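PDB 2E1N: Pex from Synechococcus elongatus PCC 7942, which modifies the cyanobacterial circadian clock as a period extender and probably binds DNA through a PadR-like winged helix-turn-helix fold. Local coordinates for residues H45-G50 with M100-Q105; L34-V39 with Y72-F77. All coordinates share one frame; numbering follows the deposited sequence.

From the N terminus, helix 32-43 supplies the first half of interaction 2 and, a short turn later, strand 48-49 supplies the first half of interaction 1. The chain then runs through helix 50-60 to helix 68-80, where residues 72-77 return to residues 34-39 and close the loop of interaction 2. It continues into the hairpin of strands 84-89 and 98-103, and residues 100-105 come back to residues 45-50 to close interaction 1. The two loops therefore cross, since their segments alternate along the chain. Interaction 2 joins two helices of the core and interaction 1 fastens the wing hairpin beside them; Tyr101 CE2 touches Leu75 CD1 at 3.7 Å, linking the two contacts.

Interaction 1 (H45-G50 with M100-Q105); sequences HEDSYG and MYQLAQ
Ser48 and Tyr101 form an antiparallel hydrogen-bonded pair, with Ser48 N 3.1 Å from Tyr101 O and Tyr101 N 2.7 Å from Ser48 O. With its CG anti to the carbonyl carbon (chi1 -62°), Tyr101 turns a ring edge to Tyr49 CA, while Ser48 O lies oblique to the ring. Next to this pair, the thioether of Met100 lies alongside the Tyr49 ring in an oblique Met-aromatic contact, its SD 3.8 Å from Tyr49 CD2. Bends at chi2 and chi3 fold the flexible methionine back, so that CE also packs on the Ser48 carbonyl group. The ring of Tyr49 has a cation-pi partner in Arg98 as well.

Asp47 and Gln102 run side by side, carboxylate and amide planes 77° apart, with Asp47 OD1 3.3 Å from Gln102 CB. Two waters donate to OD1: one accepts from Leu103 N, the other also donates to Gln102 OE1. Tyr87 OH hydrogen-bonds OD2, so the short aspartate serves waters with one oxygen and tyrosine with the other.

Strand 98-103 is the middle strand of the winged-helix sheet, between 48-49 and 84-89. Small, buried Ser48 packs on helix 32-43 while its OG hydrogen-bonds Glu52 OE1 of helix 50-60; Tyr101 packs on helix 68-80.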
loop_
_atom_site.group_PDB
_atom_site.type_symbol
_atom_site.label_atom_id
_atom_site.label_comp_id
_atom_site.label_asym_id
_atom_site.label_seq_id
_atom_site.Cartn_x
_atom_site.Cartn_y
_atom_site.Cartn_z
ATOM N N HIS B 45 -20.593 9.016 12.815
ATOM C CA HIS B 45 -21.548 8.122 13.479
ATOM C C HIS B 45 -21.524 8.122 15.003
ATOM O O HIS B 45 -22.532 7.820 15.623
ATOM C CB HIS B 45 -21.298 6.696 13.032
ATOM C CG HIS B 45 -21.107 6.561 11.557
ATOM N ND1 HIS B 45 -20.021 5.911 11.005
ATOM C CD2 HIS B 45 -21.842 7.029 10.518
ATOM C CE1 HIS B 45 -20.111 5.960 9.688
ATOM N NE2 HIS B 45 -21.203 6.634 9.367
ATOM N N GLU B 46 -20.370 8.375 15.610
ATOM C CA GLU B 46 -20.230 8.254 17.056
ATOM C C GLU B 46 -19.032 9.069 17.531
ATOM O O GLU B 46 -18.039 9.166 16.813
ATOM C CB GLU B 46 -20.001 6.786 17.433
ATOM C CG GLU B 46 -18.744 6.159 16.832
ATOM C CD GLU B 46 -18.583 4.673 17.141
ATOM O OE1 GLU B 46 -19.394 4.122 17.934
ATOM O OE2 GLU B 46 -17.635 4.059 16.601
ATOM N N ASP B 47 -19.088 9.571 18.761
ATOM C CA ASP B 47 -17.925 10.187 19.377
ATOM C C ASP B 47 -16.924 9.057 19.661
ATOM O O ASP B 47 -17.321 7.917 19.918
ATOM C CB ASP B 47 -18.287 10.879 20.682
ATOM C CG ASP B 47 -19.222 12.055 20.497
ATOM O OD1 ASP B 47 -19.663 12.327 19.358
ATOM O OD2 ASP B 47 -19.531 12.688 21.540
ATOM N N SER B 48 -15.645 9.366 19.654
ATOM C CA SER B 48 -14.633 8.350 19.906
ATOM C C SER B 48 -13.417 8.940 20.621
ATOM O O SER B 48 -13.418 10.109 21.038
ATOM C CB SER B 48 -14.297 7.588 18.610
ATOM O OG SER B 48 -13.584 6.361 18.877
ATOM N N TYR B 49 -12.424 8.089 20.846
ATOM C CA TYR B 49 -11.211 8.456 21.541
ATOM C C TYR B 49 -10.032 7.699 20.905
ATOM O O TYR B 49 -10.237 6.751 20.153
ATOM C CB TYR B 49 -11.346 8.173 23.020
ATOM C CG TYR B 49 -11.715 6.750 23.432
ATOM C CD1 TYR B 49 -10.769 5.906 24.009
ATOM C CD2 TYR B 49 -13.016 6.269 23.311
ATOM C CE1 TYR B 49 -11.096 4.632 24.427
ATOM C CE2 TYR B 49 -13.354 4.954 23.720
ATOM C CZ TYR B 49 -12.400 4.162 24.276
ATOM O OH TYR B 49 -12.697 2.879 24.689
ATOM N N GLY B 50 -8.813 8.161 21.177
ATOM C CA GLY B 50 -7.623 7.639 20.476
ATOM C C GLY B 50 -7.503 6.142 20.470
ATOM O O GLY B 50 -7.330 5.491 19.416
ATOM N N MET B 100 -12.256 12.536 24.751
ATOM C CA MET B 100 -13.177 12.186 23.683
ATOM C C MET B 100 -13.167 13.252 22.576
ATOM O O MET B 100 -12.914 14.432 22.834
ATOM C CB MET B 100 -14.603 12.099 24.221
ATOM C CG MET B 100 -14.815 11.079 25.323
ATOM S SD MET B 100 -14.579 9.368 24.808
ATOM C CE MET B 100 -15.880 9.173 23.582
ATOM N N TYR B 101 -13.552 12.834 21.372
ATOM C CA TYR B 101 -13.591 13.705 20.206
ATOM C C TYR B 101 -14.958 13.583 19.528
ATOM O O TYR B 101 -15.599 12.493 19.530
ATOM C CB TYR B 101 -12.467 13.369 19.221
ATOM C CG TYR B 101 -11.123 13.556 19.808
ATOM C CD1 TYR B 101 -10.525 14.828 19.880
ATOM C CD2 TYR B 101 -10.450 12.498 20.315
ATOM C CE1 TYR B 101 -9.283 14.983 20.446
ATOM C CE2 TYR B 101 -9.206 12.651 20.882
ATOM C CZ TYR B 101 -8.646 13.900 20.964
ATOM O OH TYR B 101 -7.380 14.019 21.520
ATOM N N GLN B 102 -15.435 14.715 19.019
ATOM C CA GLN B 102 -16.709 14.755 18.305
ATOM C C GLN B 102 -16.658 15.776 17.177
ATOM O O GLN B 102 -15.812 16.660 17.174
ATOM C CB GLN B 102 -17.865 15.054 19.283
ATOM C CG GLN B 102 -17.868 16.487 19.780
ATOM C CD GLN B 102 -18.836 16.755 20.965
ATOM O OE1 GLN B 102 -19.948 16.242 21.012
ATOM N NE2 GLN B 102 -18.414 17.592 21.859
ATOM N N LEU B 103 -17.558 15.651 16.207
ATOM C CA LEU B 103 -17.640 16.677 15.184
ATOM C C LEU B 103 -18.202 17.915 15.836
ATOM O O LEU B 103 -19.198 17.830 16.568
ATOM C CB LEU B 103 -18.540 16.252 14.025
ATOM C CG LEU B 103 -18.131 15.035 13.248
ATOM C CD1 LEU B 103 -19.194 14.759 12.192
ATOM C CD2 LEU B 103 -16.758 15.226 12.637
ATOM N N ALA B 104 -17.576 19.064 15.582
ATOM C CA ALA B 104 -18.112 20.353 16.025
ATOM C C ALA B 104 -19.323 20.794 15.152
ATOM O O ALA B 104 -19.445 20.358 14.007
ATOM C CB ALA B 104 -17.045 21.403 15.951
ATOM N N GLN B 105 -20.207 21.612 15.726
ATOM C CA GLN B 105 -21.333 22.202 14.955
ATOM C C GLN B 105 -20.743 23.265 14.063
ATOM O O GLN B 105 -20.063 24.176 14.570
ATOM C CB GLN B 105 -22.386 22.816 15.864
ATOM C CG GLN B 105 -23.203 21.786 16.693
ATOM C CD GLN B 105 -24.508 22.358 17.268
ATOM O OE1 GLN B 105 -25.374 22.803 16.525
ATOM N NE2 GLN B 105 -24.642 22.357 18.574
HETATM O O HOH W 1 -18.954 12.864 16.749
HETATM O O HOH W 2 -21.278 14.423 19.077
#

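Interaction 2 (L34-V39 with Y72-F77); sequences LAVCYV and YTALKF
Val36 lays its CG2 methyl over Ala74, 3.8 Å from Ala74 CB, and the same methyl reaches the Phe77 ring obliquely, 3.9 Å from CD2. One branch thus meets two residues a helical turn apart. With CG1 anti to the backbone N (chi1 167°), the valine leaves CG2 beside that N, directed at helix 68-80. Alanine suits position 74 because its single methyl lets the backbones come near: Val36 and Ala74 have their CA atoms 5.1 Å apart, and Ala35 CB adds a methyl-to-methyl contact with Ala74 CB at 4.1 Å.

The segment axes approach to 8.8 Å and cross at -68°, which confines the contact to a compact patch. In the helix-turn-helix core of the PadR-like family, helix 68-80 probably serves as the recognition helix, and this patch packs its inner side against helix 32-43.

Beyond Ala74, the Leu75 side chain crosses that of Val39 at about a right angle, CD2 lying 4.2 Å from Val39 CG1. Although Leu75 leaves its backbone pointing away from helix 32-43, its longer branched chain brings this methyl back. Phe77 also meets Phe15 of the second subunit, their ring planes about 75° apart, and Met13 of that subunit packs on both Val36 and Phe77.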
loop_
_atom_site.group_PDB
_atom_site.type_symbol
_atom_site.label_atom_id
_atom_site.label_comp_id
_atom_site.label_asym_id
_atom_site.label_seq_id
_atom_site.Cartn_x
_atom_site.Cartn_y
_atom_site.Cartn_z
ATOM N N LEU B 34 -5.023 9.812 4.890
ATOM C CA LEU B 34 -6.028 8.789 5.073
ATOM C C LEU B 34 -6.532 8.753 6.493
ATOM O O LEU B 34 -7.726 8.495 6.713
ATOM C CB LEU B 34 -5.477 7.391 4.765
ATOM C CG LEU B 34 -5.219 7.144 3.300
ATOM C CD1 LEU B 34 -4.165 6.045 3.090
ATOM C CD2 LEU B 34 -6.577 6.797 2.678
ATOM N N ALA B 35 -5.661 9.027 7.456
ATOM C CA ALA B 35 -6.101 9.035 8.872
ATOM C C ALA B 35 -7.131 10.135 9.153
ATOM O O ALA B 35 -8.080 9.898 9.900
ATOM C CB ALA B 35 -4.918 9.186 9.799
ATOM N N VAL B 36 -6.949 11.332 8.591
ATOM C CA VAL B 36 -7.951 12.381 8.729
ATOM C C VAL B 36 -9.317 11.917 8.213
ATOM O O VAL B 36 -10.343 12.110 8.866
ATOM C CB VAL B 36 -7.492 13.700 8.055
ATOM C CG1 VAL B 36 -8.750 14.675 7.934
ATOM C CG2 VAL B 36 -6.396 14.311 8.805
ATOM N N CYS B 37 -9.345 11.277 7.039
ATOM C CA CYS B 37 -10.627 10.820 6.456
ATOM C C CYS B 37 -11.249 9.660 7.231
ATOM O O CYS B 37 -12.473 9.625 7.434
ATOM C CB CYS B 37 -10.405 10.457 5.008
ATOM S SG CYS B 37 -9.806 11.914 4.096
ATOM N N TYR B 38 -10.418 8.708 7.667
ATOM C CA TYR B 38 -10.895 7.601 8.529
ATOM C C TYR B 38 -11.502 8.131 9.847
ATOM O O TYR B 38 -12.601 7.771 10.256
ATOM C CB TYR B 38 -9.745 6.613 8.829
ATOM C CG TYR B 38 -10.055 5.731 10.038
ATOM C CD1 TYR B 38 -11.091 4.793 9.999
ATOM C CD2 TYR B 38 -9.331 5.856 11.204
ATOM C CE1 TYR B 38 -11.403 4.025 11.140
ATOM C CE2 TYR B 38 -9.630 5.076 12.326
ATOM C CZ TYR B 38 -10.698 4.194 12.276
ATOM O OH TYR B 38 -11.051 3.421 13.350
ATOM N N VAL B 39 -10.773 8.994 10.531
ATOM C CA VAL B 39 -11.280 9.525 11.788
ATOM C C VAL B 39 -12.607 10.207 11.567
ATOM O O VAL B 39 -13.570 9.967 12.299
ATOM C CB VAL B 39 -10.251 10.464 12.423
ATOM C CG1 VAL B 39 -10.836 11.229 13.599
ATOM C CG2 VAL B 39 -8.984 9.649 12.836
ATOM N N TYR B 72 -2.330 11.499 16.204
ATOM C CA TYR B 72 -2.303 12.789 16.868
ATOM C C TYR B 72 -2.059 13.915 15.885
ATOM O O TYR B 72 -2.605 15.006 16.049
ATOM C CB TYR B 72 -1.376 12.734 18.053
ATOM C CG TYR B 72 -2.134 12.084 19.221
ATOM C CD1 TYR B 72 -1.862 10.779 19.629
ATOM C CD2 TYR B 72 -3.206 12.745 19.828
ATOM C CE1 TYR B 72 -2.581 10.184 20.667
ATOM C CE2 TYR B 72 -3.937 12.159 20.846
ATOM C CZ TYR B 72 -3.628 10.884 21.260
ATOM O OH TYR B 72 -4.346 10.310 22.287
ATOM N N THR B 73 -1.315 13.635 14.818
ATOM C CA THR B 73 -1.210 14.546 13.657
ATOM C C THR B 73 -2.576 14.876 13.057
ATOM O O THR B 73 -2.947 16.059 12.798
ATOM C CB THR B 73 -0.327 13.928 12.579
ATOM O OG1 THR B 73 1.010 13.783 13.119
ATOM C CG2 THR B 73 -0.301 14.807 11.314
ATOM N N ALA B 74 -3.339 13.834 12.841
ATOM C CA ALA B 74 -4.688 13.980 12.270
ATOM C C ALA B 74 -5.621 14.702 13.200
ATOM O O ALA B 74 -6.392 15.610 12.765
ATOM C CB ALA B 74 -5.251 12.618 11.954
ATOM N N LEU B 75 -5.591 14.339 14.469
ATOM C CA LEU B 75 -6.475 15.040 15.441
ATOM C C LEU B 75 -6.129 16.512 15.602
ATOM O O LEU B 75 -7.020 17.341 15.647
ATOM C CB LEU B 75 -6.498 14.398 16.789
ATOM C CG LEU B 75 -6.994 12.950 16.872
ATOM C CD1 LEU B 75 -6.587 12.336 18.239
ATOM C CD2 LEU B 75 -8.457 12.927 16.602
ATOM N N LYS B 76 -4.855 16.834 15.674
ATOM C CA LYS B 76 -4.440 18.210 15.798
ATOM C C LYS B 76 -4.874 19.028 14.584
ATOM O O LYS B 76 -5.331 20.158 14.739
ATOM C CB LYS B 76 -2.939 18.296 15.980
ATOM C CG LYS B 76 -2.468 19.691 16.296
ATOM C CD LYS B 76 -0.952 19.798 16.232
ATOM C CE LYS B 76 -0.444 20.905 17.166
ATOM N NZ LYS B 76 1.044 21.023 17.185
ATOM N N PHE B 77 -4.715 18.487 13.378
ATOM C CA PHE B 77 -5.144 19.155 12.149
ATOM C C PHE B 77 -6.621 19.474 12.212
ATOM O O PHE B 77 -7.060 20.589 11.936
ATOM C CB PHE B 77 -4.857 18.281 10.930
ATOM C CG PHE B 77 -5.447 18.782 9.654
ATOM C CD1 PHE B 77 -4.916 19.906 9.025
ATOM C CD2 PHE B 77 -6.578 18.189 9.094
ATOM C CE1 PHE B 77 -5.487 20.391 7.846
ATOM C CE2 PHE B 77 -7.143 18.664 7.948
ATOM C CZ PHE B 77 -6.586 19.783 7.302
#